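Side-chain contacts in 3-dehydroquinate dehydratase (Enterococcus faecalis, PDB 4PH6), which catalyses the cis-dehydration of 3-dehydroquinate to 3-dehydroshikimate, the third step of the chorismate pathway, through an imine formed with an active-site lysine: residues Ala35-Ser40 with Gln69-Arg74; Ser62-Leu67 with Phe101-Glu106; Asp114-Glu119 with Asp128-Glu133. All blocks are in the same frame, centred on the assembly; numbering follows the deposited sequence.

Interaction 1 of 3, residues Ala35-Ser40 with Gln69-Arg74; sequences AEATAS and QQVMER
Ala37 and Thr38 bring helix 30-40 very close to the end of helix 61-73, with Ala37 CA 5.9 Å from Val71 CA and Thr38 CA 5.1 Å from Arg74 CA. The small side chain of Ala37 permits this approach: its CB points toward the other segment and reaches Val71 O at 4.1 Å and Val71 CG1 at 4.4 Å. Thr38 meets Arg74 with its hydroxyl branch. With OG1 anti to the carbonyl carbon (chi1 -69°), the oxygen faces the aliphatic part of the arginine, 3.3 Å from Arg74 CD. Arg74 CG is 3.4 Å from Thr38 OG1. The arginine chain is extended from CG to NE and ends in a bond from Arg74 NH1 to Gln70 O (2.7 Å). This acceptor lies in the guanidinium plane, although the donor stands 35° out of the carbonyl plane. The bond ties the guanidinium back to the last turn of the helix that precedes it. On the other helix, Ser40 OG bonds to Ala37 O on a lone pair. Ile25 of strand 20-25 packs against Ala37 and Leu80 of strand 80-83 against Val71, so the two helices meet over the barrel strands, as neighbouring outer helices of a (beta/alpha)8 barrel do.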
loop_
_atom_site.group_PDB
_atom_site.type_symbol
_atom_site.label_atom_id
_atom_site.label_comp_id
_atom_site.label_asym_id
_atom_site.label_seq_id
_atom_site.Cartn_x
_atom_site.Cartn_y
_atom_site.Cartn_z
ATOM N N ALA A 35 -3.191 1.444 -33.532
ATOM C CA ALA A 35 -3.823 0.217 -33.057
ATOM C C ALA A 35 -4.058 0.273 -31.548
ATOM O O ALA A 35 -5.165 -0.019 -31.075
ATOM C CB ALA A 35 -2.986 -1.012 -33.430
ATOM N N GLU A 36 -3.030 0.674 -30.807
ATOM C CA GLU A 36 -3.107 0.722 -29.351
ATOM C C GLU A 36 -4.078 1.815 -28.877
ATOM O O GLU A 36 -4.651 1.724 -27.794
ATOM C CB GLU A 36 -1.717 0.928 -28.749
ATOM C CG GLU A 36 -0.771 -0.230 -29.009
ATOM C CD GLU A 36 0.505 -0.163 -28.186
ATOM O OE1 GLU A 36 0.602 0.697 -27.281
ATOM O OE2 GLU A 36 1.419 -0.980 -28.441
ATOM N N ALA A 37 -4.269 2.834 -29.703
ATOM C CA ALA A 37 -5.245 3.868 -29.414
ATOM C C ALA A 37 -6.637 3.270 -29.528
ATOM O O ALA A 37 -7.483 3.435 -28.648
ATOM C CB ALA A 37 -5.084 5.031 -30.356
ATOM N N THR A 38 -6.860 2.562 -30.626
ATOM C CA THR A 38 -8.130 1.890 -30.835
ATOM C C THR A 38 -8.379 0.874 -29.722
ATOM O O THR A 38 -9.492 0.802 -29.201
ATOM C CB THR A 38 -8.197 1.204 -32.217
ATOM O OG1 THR A 38 -8.246 2.210 -33.242
ATOM C CG2 THR A 38 -9.435 0.320 -32.322
ATOM N N ALA A 39 -7.337 0.138 -29.335
ATOM C CA ALA A 39 -7.447 -0.833 -28.257
ATOM C C ALA A 39 -7.855 -0.194 -26.921
ATOM O O ALA A 39 -8.558 -0.833 -26.135
ATOM C CB ALA A 39 -6.131 -1.608 -28.092
ATOM N N SER A 40 -7.442 1.056 -26.668
ATOM C CA SER A 40 -7.788 1.717 -25.407
ATOM C C SER A 40 -9.315 1.836 -25.219
ATOM O O SER A 40 -9.806 1.962 -24.096
ATOM C CB SER A 40 -7.134 3.103 -25.309
ATOM O OG SER A 40 -7.792 4.066 -26.113
ATOM N N GLN A 69 -3.949 13.749 -34.387
ATOM C CA GLN A 69 -5.344 13.845 -34.807
ATOM C C GLN A 69 -5.994 12.469 -34.963
ATOM O O GLN A 69 -7.097 12.229 -34.466
ATOM C CB GLN A 69 -5.448 14.628 -36.118
ATOM C CG GLN A 69 -5.641 16.115 -35.918
ATOM C CD GLN A 69 -6.922 16.437 -35.152
ATOM O OE1 GLN A 69 -7.920 15.709 -35.234
ATOM N NE2 GLN A 69 -6.906 17.543 -34.421
ATOM N N GLN A 70 -5.288 11.567 -35.638
ATOM C CA GLN A 70 -5.743 10.197 -35.846
ATOM C C GLN A 70 -5.837 9.372 -34.553
ATOM O O GLN A 70 -6.695 8.489 -34.424
ATOM C CB GLN A 70 -4.809 9.525 -36.838
ATOM C CG GLN A 70 -4.759 10.267 -38.166
ATOM C CD GLN A 70 -3.650 9.787 -39.063
ATOM O OE1 GLN A 70 -2.533 9.546 -38.612
ATOM N NE2 GLN A 70 -3.953 9.640 -40.349
ATOM N N VAL A 71 -4.945 9.658 -33.609
ATOM C CA VAL A 71 -4.980 9.035 -32.294
ATOM C C VAL A 71 -6.223 9.474 -31.526
ATOM O O VAL A 71 -6.948 8.645 -30.983
ATOM C CB VAL A 71 -3.723 9.386 -31.475
ATOM C CG1 VAL A 71 -3.986 9.235 -29.991
ATOM C CG2 VAL A 71 -2.561 8.530 -31.913
ATOM N N MET A 72 -6.471 10.782 -31.509
ATOM C CA MET A 72 -7.655 11.339 -30.851
ATOM C C MET A 72 -8.965 10.769 -31.392
ATOM O O MET A 72 -9.891 10.477 -30.627
ATOM C CB MET A 72 -7.667 12.856 -30.994
ATOM C CG MET A 72 -8.889 13.508 -30.402
ATOM S SD MET A 72 -8.756 13.511 -28.620
ATOM C CE MET A 72 -7.391 14.667 -28.391
ATOM N N GLU A 73 -9.045 10.618 -32.712
ATOM C CA GLU A 73 -10.263 10.124 -33.347
ATOM C C GLU A 73 -10.644 8.734 -32.867
ATOM O O GLU A 73 -11.832 8.396 -32.849
ATOM C CB GLU A 73 -10.122 10.107 -34.867
ATOM C CG GLU A 73 -10.005 11.475 -35.488
ATOM C CD GLU A 73 -9.913 11.402 -36.995
ATOM O OE1 GLU A 73 -9.408 10.378 -37.506
ATOM O OE2 GLU A 73 -10.364 12.359 -37.670
ATOM N N ARG A 74 -9.640 7.943 -32.477
ATOM C CA ARG A 74 -9.843 6.564 -32.014
ATOM C C ARG A 74 -9.958 6.420 -30.483
ATOM O O ARG A 74 -10.010 5.305 -29.972
ATOM C CB ARG A 74 -8.690 5.669 -32.511
ATOM C CG ARG A 74 -8.596 5.492 -34.029
ATOM C CD ARG A 74 -7.179 5.105 -34.475
ATOM N NE ARG A 74 -7.109 4.774 -35.902
ATOM C CZ ARG A 74 -7.095 5.669 -36.891
ATOM N NH1 ARG A 74 -7.161 6.975 -36.632
ATOM N NH2 ARG A 74 -7.027 5.257 -38.154
#

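Interaction 2 of 3, residues Ser62-Leu67 with Phe101-Glu106; sequences SDVCNL and FALYHE
Glu106 O and Cys65 SG make the shortest approach between the two helices, at 3.3 Å, a close contact and not a hydrogen bond along the carbonyl. The C=O...S angle of about 91° puts the sulfur beside the carbonyl bond instead of beyond its oxygen, and SG is correspondingly near Glu106 C as well, at 3.6 Å. A chi1 of -71°, which sets SG anti to the carbonyl carbon of Cys65, sends the sulfur across to the facing helix. There it also touches the start of the Glu106 side chain, with SG 4.1 Å from Glu106 CB. The glutamate bends beyond CB, and it is the methylene root, not the carboxylate, that packs on the sulfur. The second pair is wholly apolar. Leu103 CD1 lies 4.1 Å from Val64 CG1 and equally near Val64 CB, and the two side chains cross at about a right angle. The branch of Val64 that touches is CG1. The CB of Leu103 does not itself head for helix 61-73; the far end of the chain makes the approach, through one methyl. Backbone spacing agrees with this division: Cys65 CA is 7.2 Å from Glu106 CA, whereas Val64 CA is 8.4 Å from Leu103 CA, where two branched side chains fill the interval. Helices 61-73 and 97-110 thus pack side by side on the outside of the barrel. Val64 also rests on Trp50 of strand 47-51, a predicted substrate-binding residue, and Leu103 also touches Val58 and Phe61. On another face of helix 97-110, Tyr104 OH hydrogen-bonds Phe84 N just after strand 80-83, and Phe101 packs against Ala126 and Ala127 of helix 124-136.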
loop_
_atom_site.group_PDB
_atom_site.type_symbol
_atom_site.label_atom_id
_atom_site.label_comp_id
_atom_site.label_asym_id
_atom_site.label_seq_id
_atom_site.Cartn_x
_atom_site.Cartn_y
_atom_site.Cartn_z
ATOM N N SER A 62 5.088 17.982 -37.996
ATOM C CA SER A 62 3.810 17.958 -38.712
ATOM C C SER A 62 3.229 16.560 -38.772
ATOM O O SER A 62 2.011 16.372 -38.694
ATOM C CB SER A 62 3.970 18.502 -40.130
ATOM O OG SER A 62 4.322 19.869 -40.089
ATOM N N ASP A 63 4.115 15.590 -38.947
ATOM C CA ASP A 63 3.745 14.192 -38.879
ATOM C C ASP A 63 3.155 13.904 -37.504
ATOM O O ASP A 63 2.130 13.231 -37.381
ATOM C CB ASP A 63 4.963 13.309 -39.140
ATOM C CG ASP A 63 4.622 11.846 -39.167
ATOM O OD1 ASP A 63 4.380 11.312 -40.272
ATOM O OD2 ASP A 63 4.582 11.227 -38.090
ATOM N N VAL A 64 3.796 14.447 -36.468
ATOM C CA VAL A 64 3.332 14.228 -35.108
ATOM C C VAL A 64 1.959 14.878 -34.889
ATOM O O VAL A 64 1.080 14.271 -34.291
ATOM C CB VAL A 64 4.333 14.773 -34.059
ATOM C CG1 VAL A 64 3.785 14.582 -32.665
ATOM C CG2 VAL A 64 5.671 14.074 -34.181
ATOM N N CYS A 65 1.773 16.105 -35.374
ATOM C CA CYS A 65 0.485 16.789 -35.225
ATOM C C CYS A 65 -0.643 15.994 -35.881
ATOM O O CYS A 65 -1.709 15.822 -35.294
ATOM C CB CYS A 65 0.538 18.207 -35.813
ATOM S SG CYS A 65 1.543 19.360 -34.849
ATOM N N ASN A 66 -0.391 15.510 -37.095
ATOM C CA ASN A 66 -1.378 14.741 -37.855
ATOM C C ASN A 66 -1.675 13.417 -37.188
ATOM O O ASN A 66 -2.830 13.015 -37.036
ATOM C CB ASN A 66 -0.895 14.490 -39.279
ATOM C CG ASN A 66 -1.845 13.597 -40.060
ATOM O OD1 ASN A 66 -2.852 14.065 -40.595
ATOM N ND2 ASN A 66 -1.534 12.301 -40.121
ATOM N N LEU A 67 -0.613 12.733 -36.797
ATOM C CA LEU A 67 -0.767 11.489 -36.084
ATOM C C LEU A 67 -1.578 11.724 -34.812
ATOM O O LEU A 67 -2.396 10.880 -34.433
ATOM C CB LEU A 67 0.597 10.878 -35.767
ATOM C CG LEU A 67 0.531 9.506 -35.102
ATOM C CD1 LEU A 67 -0.447 8.613 -35.823
ATOM C CD2 LEU A 67 1.922 8.860 -35.035
ATOM N N PHE A 101 10.759 22.526 -27.276
ATOM C CA PHE A 101 9.731 23.563 -27.249
ATOM C C PHE A 101 9.067 23.800 -28.609
ATOM O O PHE A 101 7.883 24.138 -28.665
ATOM C CB PHE A 101 10.319 24.866 -26.705
ATOM C CG PHE A 101 10.546 24.830 -25.229
ATOM C CD1 PHE A 101 9.483 24.940 -24.357
ATOM C CD2 PHE A 101 11.817 24.655 -24.709
ATOM C CE1 PHE A 101 9.682 24.905 -23.001
ATOM C CE2 PHE A 101 12.020 24.620 -23.360
ATOM C CZ PHE A 101 10.952 24.747 -22.499
ATOM N N ALA A 102 9.808 23.613 -29.695
ATOM C CA ALA A 102 9.239 23.794 -31.036
ATOM C C ALA A 102 8.143 22.755 -31.338
ATOM O O ALA A 102 7.096 23.082 -31.920
ATOM C CB ALA A 102 10.339 23.731 -32.085
ATOM N N LEU A 103 8.388 21.510 -30.929
ATOM C CA LEU A 103 7.422 20.418 -31.097
ATOM C C LEU A 103 6.121 20.697 -30.357
ATOM O O LEU A 103 5.031 20.553 -30.914
ATOM C CB LEU A 103 8.005 19.098 -30.600
ATOM C CG LEU A 103 7.092 17.862 -30.660
ATOM C CD1 LEU A 103 6.299 17.763 -31.961
ATOM C CD2 LEU A 103 7.907 16.592 -30.449
ATOM N N TYR A 104 6.249 21.074 -29.090
ATOM C CA TYR A 104 5.091 21.371 -28.261
ATOM C C TYR A 104 4.286 22.562 -28.802
ATOM O O TYR A 104 3.054 22.505 -28.850
ATOM C CB TYR A 104 5.534 21.642 -26.819
ATOM C CG TYR A 104 5.723 20.401 -25.961
ATOM C CD1 TYR A 104 5.372 19.135 -26.425
ATOM C CD2 TYR A 104 6.221 20.506 -24.668
ATOM C CE1 TYR A 104 5.528 18.011 -25.623
ATOM C CE2 TYR A 104 6.382 19.398 -23.866
ATOM C CZ TYR A 104 6.030 18.154 -24.340
ATOM O OH TYR A 104 6.197 17.053 -23.522
ATOM N N HIS A 105 4.975 23.633 -29.200
ATOM C CA HIS A 105 4.311 24.799 -29.781
ATOM C C HIS A 105 3.491 24.383 -31.009
ATOM O O HIS A 105 2.356 24.832 -31.181
ATOM C CB HIS A 105 5.324 25.894 -30.155
ATOM C CG HIS A 105 5.600 26.881 -29.061
ATOM N ND1 HIS A 105 4.621 27.687 -28.508
ATOM C CD2 HIS A 105 6.756 27.224 -28.437
ATOM C CE1 HIS A 105 5.156 28.454 -27.577
ATOM N NE2 HIS A 105 6.448 28.202 -27.518
ATOM N N GLU A 106 4.053 23.505 -31.839
ATOM C CA GLU A 106 3.348 23.006 -33.016
ATOM C C GLU A 106 2.116 22.156 -32.693
ATOM O O GLU A 106 1.078 22.297 -33.339
ATOM C CB GLU A 106 4.289 22.190 -33.902
ATOM C CG GLU A 106 5.090 23.044 -34.851
ATOM C CD GLU A 106 4.214 23.965 -35.687
ATOM O OE1 GLU A 106 4.133 25.167 -35.348
ATOM O OE2 GLU A 106 3.618 23.497 -36.681
#

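Interaction 3 of 3, residues Asp114-Glu119 with Asp128-Glu133; sequences DLLDIE and DTLIHE
Ile118 CD1 is the centre of the contact, 3.6 Å from Leu130 CD2 and 4.0 Å from Ile131 CG1. One terminal methyl therefore meets two successive residues of helix 128-133, and both pairs of side chains meet at an oblique angle. Ile118 holds CG1 anti to its carbonyl carbon with chi2 near 176°, an extended arm that carries CD1 toward the helix. Leu130 answers with its CD2 branch, which also touches Leu116 CD2 at 4.2 Å; the leucine thus bears on both Leu116 and Ile118, two residues apart on the same face of the strand. All four residues are buried, and the contact is purely apolar. Further out, Leu116 and Leu130 both lean on Tyr104 of helix 97-110, while Leu143 of strand 140-147 lies against Ile118. Asp117, between the two strand residues of the contact, and Glu119, after Ile118, each form a salt bridge with Arg85, a predicted 3-dehydroquinate-binding residue, and so probably help to position it. The axes of strand 115-119 and of the 128-133 part of the helix run nearly antiparallel (168°), 10.5 Å apart at their closest. This is the packing of a strand on its following helix within the beta-alpha-beta unit of 115-119, 124-136 and 140-147, one of the repeating elements of a TIM barrel.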
loop_
_atom_site.group_PDB
_atom_site.type_symbol
_atom_site.label_atom_id
_atom_site.label_comp_id
_atom_site.label_asym_id
_atom_site.label_seq_id
_atom_site.Cartn_x
_atom_site.Cartn_y
_atom_site.Cartn_z
ATOM N N ASP A 114 -5.487 17.001 -24.967
ATOM C CA ASP A 114 -6.313 17.591 -23.917
ATOM C C ASP A 114 -5.465 18.061 -22.749
ATOM O O ASP A 114 -5.822 19.019 -22.065
ATOM C CB ASP A 114 -7.360 16.582 -23.448
ATOM C CG ASP A 114 -8.240 16.115 -24.582
ATOM O OD1 ASP A 114 -8.817 16.976 -25.267
ATOM O OD2 ASP A 114 -8.323 14.904 -24.839
ATOM N N LEU A 115 -4.341 17.379 -22.538
ATOM C CA LEU A 115 -3.389 17.725 -21.496
ATOM C C LEU A 115 -1.983 17.724 -22.066
ATOM O O LEU A 115 -1.647 16.918 -22.931
ATOM C CB LEU A 115 -3.473 16.756 -20.313
ATOM C CG LEU A 115 -4.834 16.558 -19.669
ATOM C CD1 LEU A 115 -5.497 15.311 -20.229
ATOM C CD2 LEU A 115 -4.683 16.479 -18.170
ATOM N N LEU A 116 -1.166 18.647 -21.586
ATOM C CA LEU A 116 0.210 18.739 -22.051
ATOM C C LEU A 116 1.155 18.577 -20.872
ATOM O O LEU A 116 1.030 19.274 -19.857
ATOM C CB LEU A 116 0.462 20.079 -22.775
ATOM C CG LEU A 116 1.850 20.370 -23.366
ATOM C CD1 LEU A 116 2.350 19.219 -24.243
ATOM C CD2 LEU A 116 1.860 21.702 -24.142
ATOM N N ASP A 117 2.082 17.638 -21.019
ATOM C CA ASP A 117 3.124 17.387 -20.046
ATOM C C ASP A 117 4.334 18.313 -20.285
ATOM O O ASP A 117 4.917 18.326 -21.369
ATOM C CB ASP A 117 3.556 15.910 -20.111
ATOM C CG ASP A 117 4.680 15.575 -19.135
ATOM O OD1 ASP A 117 5.810 16.053 -19.358
ATOM O OD2 ASP A 117 4.454 14.796 -18.180
ATOM N N ILE A 118 4.712 19.070 -19.259
ATOM C CA ILE A 118 5.872 19.949 -19.329
ATOM C C ILE A 118 6.737 19.763 -18.080
ATOM O O ILE A 118 6.264 19.889 -16.959
ATOM C CB ILE A 118 5.468 21.424 -19.451
ATOM C CG1 ILE A 118 4.616 21.640 -20.705
ATOM C CG2 ILE A 118 6.718 22.339 -19.463
ATOM C CD1 ILE A 118 4.088 23.045 -20.851
ATOM N N GLU A 119 8.005 19.447 -18.281
ATOM C CA GLU A 119 8.893 19.229 -17.152
ATOM C C GLU A 119 9.207 20.535 -16.423
ATOM O O GLU A 119 9.597 21.528 -17.036
ATOM C CB GLU A 119 10.160 18.529 -17.623
ATOM C CG GLU A 119 9.847 17.152 -18.165
ATOM C CD GLU A 119 11.043 16.421 -18.724
ATOM O OE1 GLU A 119 12.160 16.983 -18.742
ATOM O OE2 GLU A 119 10.852 15.269 -19.166
ATOM N N ASP A 128 6.996 28.874 -19.710
ATOM C CA ASP A 128 5.886 29.728 -19.307
ATOM C C ASP A 128 5.130 30.257 -20.529
ATOM O O ASP A 128 3.895 30.255 -20.558
ATOM C CB ASP A 128 6.382 30.887 -18.437
ATOM C CG ASP A 128 6.697 30.447 -17.019
ATOM O OD1 ASP A 128 6.390 29.281 -16.681
ATOM O OD2 ASP A 128 7.228 31.265 -16.239
ATOM N N THR A 129 5.874 30.694 -21.537
ATOM C CA THR A 129 5.256 31.209 -22.750
ATOM C C THR A 129 4.411 30.123 -23.398
ATOM O O THR A 129 3.316 30.394 -23.880
ATOM C CB THR A 129 6.311 31.724 -23.754
ATOM O OG1 THR A 129 7.125 32.710 -23.114
ATOM C CG2 THR A 129 5.646 32.326 -24.985
ATOM N N LEU A 130 4.930 28.897 -23.396
ATOM C CA LEU A 130 4.222 27.734 -23.917
ATOM C C LEU A 130 2.945 27.425 -23.119
ATOM O O LEU A 130 1.886 27.144 -23.691
ATOM C CB LEU A 130 5.143 26.518 -23.916
ATOM C CG LEU A 130 4.464 25.199 -24.286
ATOM C CD1 LEU A 130 3.959 25.244 -25.740
ATOM C CD2 LEU A 130 5.410 24.017 -24.058
ATOM N N ILE A 131 3.055 27.486 -21.799
ATOM C CA ILE A 131 1.917 27.242 -20.921
ATOM C C ILE A 131 0.705 28.116 -21.275
ATOM O O ILE A 131 -0.409 27.601 -21.412
ATOM C CB ILE A 131 2.289 27.483 -19.444
ATOM C CG1 ILE A 131 3.305 26.441 -18.974
ATOM C CG2 ILE A 131 1.041 27.431 -18.579
ATOM C CD1 ILE A 131 3.918 26.742 -17.617
ATOM N N HIS A 132 0.927 29.424 -21.426
ATOM C CA HIS A 132 -0.164 30.343 -21.740
ATOM C C HIS A 132 -0.732 30.113 -23.133
ATOM O O HIS A 132 -1.941 30.259 -23.329
ATOM C CB HIS A 132 0.287 31.801 -21.598
ATOM C CG HIS A 132 0.743 32.135 -20.215
ATOM N ND1 HIS A 132 -0.009 31.857 -19.097
ATOM C CD2 HIS A 132 1.893 32.690 -19.770
ATOM C CE1 HIS A 132 0.649 32.227 -18.021
ATOM N NE2 HIS A 132 1.811 32.740 -18.397
ATOM N N GLU A 133 0.121 29.758 -24.092
ATOM C CA GLU A 133 -0.377 29.409 -25.422
ATOM C C GLU A 133 -1.182 28.098 -25.393
ATOM O O GLU A 133 -2.200 27.977 -26.068
ATOM C CB GLU A 133 0.769 29.304 -26.432
ATOM C CG GLU A 133 1.427 30.641 -26.777
ATOM C CD GLU A 133 0.430 31.703 -27.216
ATOM O OE1 GLU A 133 -0.270 31.489 -28.226
ATOM O OE2 GLU A 133 0.336 32.752 -26.530
#

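From the N terminus, helix 30-40 opens interaction 1, which closes at the end of helix 61-73 after 28 intervening residues that include strand 47-51 and the first part of that helix. Interaction 2 starts earlier on that second helix and closes on helix 97-110, with strand 80-83 among the 33 residues between. Their segments alternate along the chain, so these two contacts cross, and together they link three successive outer helices. Interaction 3 follows in series, spanning only eight residues to join strand 115-119 to helix 124-136. It meets interaction 2 through Tyr104, whose OH lies 2.8 Å from Asp117 O, a probable, weak hydrogen bond, and interaction 1 through Met72 packing near Asp114.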